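Local coordinates for UPF0098 protein CT_736 (Chlamydia trachomatis, PDB 3N08) that is of unproven function but, as a phosphatidylethanolamine-binding protein family member related to the eukaryotic Raf kinase inhibitor protein, probably binds phospholipid-like or other anionic ligands, at residues 115-120 against 138-143. Numbering follows the deposited sequence.
Sequences YALDVV and GHIIAT
A116 faces both I141 and A142 across two antiparallel strands, which makes this a classic beta bulge. Its N donates to A142 O at 2.9 Å, while its O takes the N-H of I141 at 2.8 Å in a nearly straight bond (170° at the hydrogen). The extra residue shifts the register by one, and L117 therefore pairs with I140. One more backbone bond, from D118 N to H139 O at 3.0 Å, follows where strand 108-117 ends; the same carbonyl also receives the CA-H of L117.

A116 and L117 are the buried side of the contact; I140 and I141, across from them, are exposed. CD2 of L117 meets CG1 of I140 at 3.8 Å, and the end of I140 runs alongside the Y115 ring, I140 CD1 to Y115 CD2 at 4.0 Å. The bulge brings I141 in differently: with CG1 between the backbone N and carbonyl carbon (chi1 64°), that branch lies against A116 while CG2 brushes D118.

The loop end packs closely but is partly open to solvent. In one of its two modelled conformers, V119 sets CG2 over one face of the H139 imidazole, a CH-pi contact 3.8 Å from the ring centroid. D118 OD1 comes to the ring's edge, its carboxylate turned 66° from the ring plane, and accepts only a weak bond from H139 ND1 at 3.3 Å.

Strands 108-117 and 140-150 are antiparallel neighbours in the mixed sheet, and the bulge sits at the end of their pairing. Helix 129-136 leads into strand 140-150 and puts M136 on Y115 and L117. Strand 43-50 flanks 108-117 on its other edge, and D137 of the second subunit accepts a hydrogen bond from T143 N.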
ATOM      1  N   TYR B 115      -8.803   1.796   7.364  1.00  7.87           N
ATOM      2  CA  TYR B 115      -8.611   3.107   7.959  1.00  8.49           C
ATOM      3  C   TYR B 115      -7.928   2.919   9.306  1.00  8.00           C
ATOM      4  O   TYR B 115      -8.405   2.154  10.118  1.00  9.53           O
ATOM      5  CB  TYR B 115      -9.965   3.822   8.174  1.00 10.47           C
ATOM      6  CG  TYR B 115     -10.864   3.862   6.957  1.00 10.88           C
ATOM      7  CD1 TYR B 115     -11.671   2.785   6.648  1.00 10.69           C
ATOM      8  CD2 TYR B 115     -10.927   4.969   6.132  1.00 16.93           C
ATOM      9  CE1 TYR B 115     -12.511   2.803   5.549  1.00 13.54           C
ATOM     10  CE2 TYR B 115     -11.782   4.984   5.019  1.00 17.36           C
ATOM     11  CZ  TYR B 115     -12.562   3.895   4.747  1.00 17.02           C
ATOM     12  OH  TYR B 115     -13.420   3.884   3.659  1.00 20.70           O
ATOM     13  N   ALA B 116      -6.861   3.675   9.550  1.00  8.56           N
ATOM     14  CA  ALA B 116      -6.246   3.740  10.869  1.00  9.20           C
ATOM     15  C   ALA B 116      -6.778   4.985  11.558  1.00  9.74           C
ATOM     16  O   ALA B 116      -6.745   6.085  10.992  1.00 10.47           O
ATOM     17  CB  ALA B 116      -4.722   3.824  10.755  1.00 10.81           C
ATOM     18  N   LEU B 117      -7.259   4.807  12.784  1.00  9.98           N
ATOM     19  CA  LEU B 117      -7.794   5.913  13.590  1.00 11.29           C
ATOM     20  C   LEU B 117      -6.909   6.192  14.797  1.00  9.34           C
ATOM     21  O   LEU B 117      -6.279   5.271  15.333  1.00 11.97           O
ATOM     22  CB  LEU B 117      -9.193   5.581  14.107  1.00  9.82           C
ATOM     23  CG  LEU B 117     -10.237   5.033  13.156  1.00 11.33           C
ATOM     24  CD1 LEU B 117     -11.571   4.958  13.892  1.00 11.40           C
ATOM     25  CD2 LEU B 117     -10.365   5.907  11.936  1.00 12.35           C
ATOM     26  N   ASP B 118      -6.900   7.442  15.248  1.00 12.52           N
ATOM     27  CA  ASP B 118      -6.191   7.794  16.479  1.00 13.23           C
ATOM     28  C   ASP B 118      -7.071   7.734  17.730  1.00 16.04           C
ATOM     29  O   ASP B 118      -6.733   8.326  18.764  1.00 15.57           O
ATOM     30  CB  ASP B 118      -5.567   9.179  16.344  1.00 19.85           C
ATOM     31  CG  ASP B 118      -6.598  10.260  16.087  1.00 15.71           C
ATOM     32  OD1 ASP B 118      -7.821  10.041  16.217  1.00 23.35           O
ATOM     33  OD2 ASP B 118      -6.158  11.400  15.799  1.00 36.24           O
ATOM     34  N   VAL B 119      -8.184   7.020  17.643  0.99 12.47           N
ATOM     35  CA  VAL B 119      -9.072   6.812  18.761  0.99 13.48           C
ATOM     36  C   VAL B 119      -9.660   5.408  18.639  0.99 11.86           C
ATOM     37  O   VAL B 119      -9.609   4.782  17.562  0.99 12.46           O
ATOM     38  CB  VAL B 119     -10.254   7.816  18.800  0.99 15.96           C
ATOM     39  CG1 VAL B 119      -9.758   9.270  18.890  0.99 22.46           C
ATOM     40  CG2 VAL B 119     -11.195   7.626  17.619  0.99 17.55           C
ATOM     41  N   VAL B 120     -10.192   4.933  19.749  1.00 11.59           N
ATOM     42  CA  VAL B 120     -11.072   3.775  19.794  1.00 11.40           C
ATOM     43  C   VAL B 120     -12.505   4.312  19.777  1.00 10.61           C
ATOM     44  O   VAL B 120     -12.866   5.184  20.590  1.00 13.78           O
ATOM     45  CB  VAL B 120     -10.807   2.943  21.069  1.00 10.79           C
ATOM     46  CG1 VAL B 120     -11.801   1.817  21.187  1.00 10.99           C
ATOM     47  CG2 VAL B 120      -9.369   2.408  21.076  1.00 14.32           C
ATOM     48  N   GLY B 138     -12.692  13.020  11.676  1.00 16.49           N
ATOM     49  CA  GLY B 138     -11.747  13.729  12.503  1.00 19.25           C
ATOM     50  C   GLY B 138     -10.658  12.848  13.098  1.00 21.44           C
ATOM     51  O   GLY B 138      -9.753  13.363  13.759  1.00 26.69           O
ATOM     52  N   HIS B 139     -10.725  11.534  12.868  1.00 13.54           N
ATOM     53  CA  HIS B 139      -9.833  10.613  13.557  1.00 15.07           C
ATOM     54  C   HIS B 139      -9.045   9.760  12.587  1.00 11.37           C
ATOM     55  O   HIS B 139      -8.233   8.951  13.030  1.00 12.85           O
ATOM     56  CB  HIS B 139     -10.627   9.699  14.491  1.00 15.31           C
ATOM     57  CG  HIS B 139     -11.480  10.434  15.469  1.00 16.71           C
ATOM     58  ND1 HIS B 139     -10.947  11.212  16.468  1.00 22.87           N
ATOM     59  CD2 HIS B 139     -12.822  10.502  15.609  1.00 18.49           C
ATOM     60  CE1 HIS B 139     -11.925  11.750  17.174  1.00 25.24           C
ATOM     61  NE2 HIS B 139     -13.073  11.334  16.676  1.00 23.37           N
ATOM     62  N   ILE B 140      -9.296   9.895  11.285  1.00 12.25           N
ATOM     63  CA  ILE B 140      -8.580   9.056  10.294  1.00 12.07           C
ATOM     64  C   ILE B 140      -7.177   9.586  10.034  1.00 13.46           C
ATOM     65  O   ILE B 140      -6.992  10.721   9.562  1.00 14.45           O
ATOM     66  CB  ILE B 140      -9.319   8.982   8.942  1.00 12.74           C
ATOM     67  CG1 ILE B 140     -10.738   8.472   9.138  1.00 12.84           C
ATOM     68  CG2 ILE B 140      -8.585   8.086   7.975  1.00 13.38           C
ATOM     69  CD1 ILE B 140     -11.570   8.515   7.873  1.00 16.05           C
ATOM     70  N   ILE B 141      -6.173   8.763  10.314  1.00 11.33           N
ATOM     71  CA  ILE B 141      -4.800   9.184  10.119  1.00 11.97           C
ATOM     72  C   ILE B 141      -4.151   8.552   8.902  1.00 12.54           C
ATOM     73  O   ILE B 141      -3.166   9.086   8.393  1.00 15.81           O
ATOM     74  CB  ILE B 141      -3.959   9.011  11.403  1.00 17.91           C
ATOM     75  CG1 ILE B 141      -3.819   7.552  11.819  1.00 17.96           C
ATOM     76  CG2 ILE B 141      -4.539   9.889  12.527  1.00 20.06           C
ATOM     77  CD1 ILE B 141      -2.969   7.378  13.092  1.00 20.18           C
ATOM     78  N   ALA B 142      -4.714   7.464   8.396  1.00 10.54           N
ATOM     79  CA  ALA B 142      -4.197   6.833   7.176  1.00 10.88           C
ATOM     80  C   ALA B 142      -5.252   5.919   6.608  1.00  8.19           C
ATOM     81  O   ALA B 142      -6.131   5.448   7.337  1.00  9.59           O
ATOM     82  CB  ALA B 142      -2.933   6.031   7.489  1.00 14.38           C
ATOM     83  N   THR B 143      -5.122   5.627   5.322  0.59  9.39           N
ATOM     84  CA  THR B 143      -6.010   4.694   4.676  0.59  7.45           C
ATOM     85  C   THR B 143      -5.186   3.781   3.779  0.59  6.55           C
ATOM     86  O   THR B 143      -4.017   4.079   3.479  0.59 10.30           O
ATOM     87  CB  THR B 143      -7.085   5.457   3.880  0.59  8.91           C
ATOM     88  OG1 THR B 143      -8.157   4.589   3.487  0.59 20.46           O
ATOM     89  CG2 THR B 143      -6.461   6.138   2.672  0.59  9.13           C
TER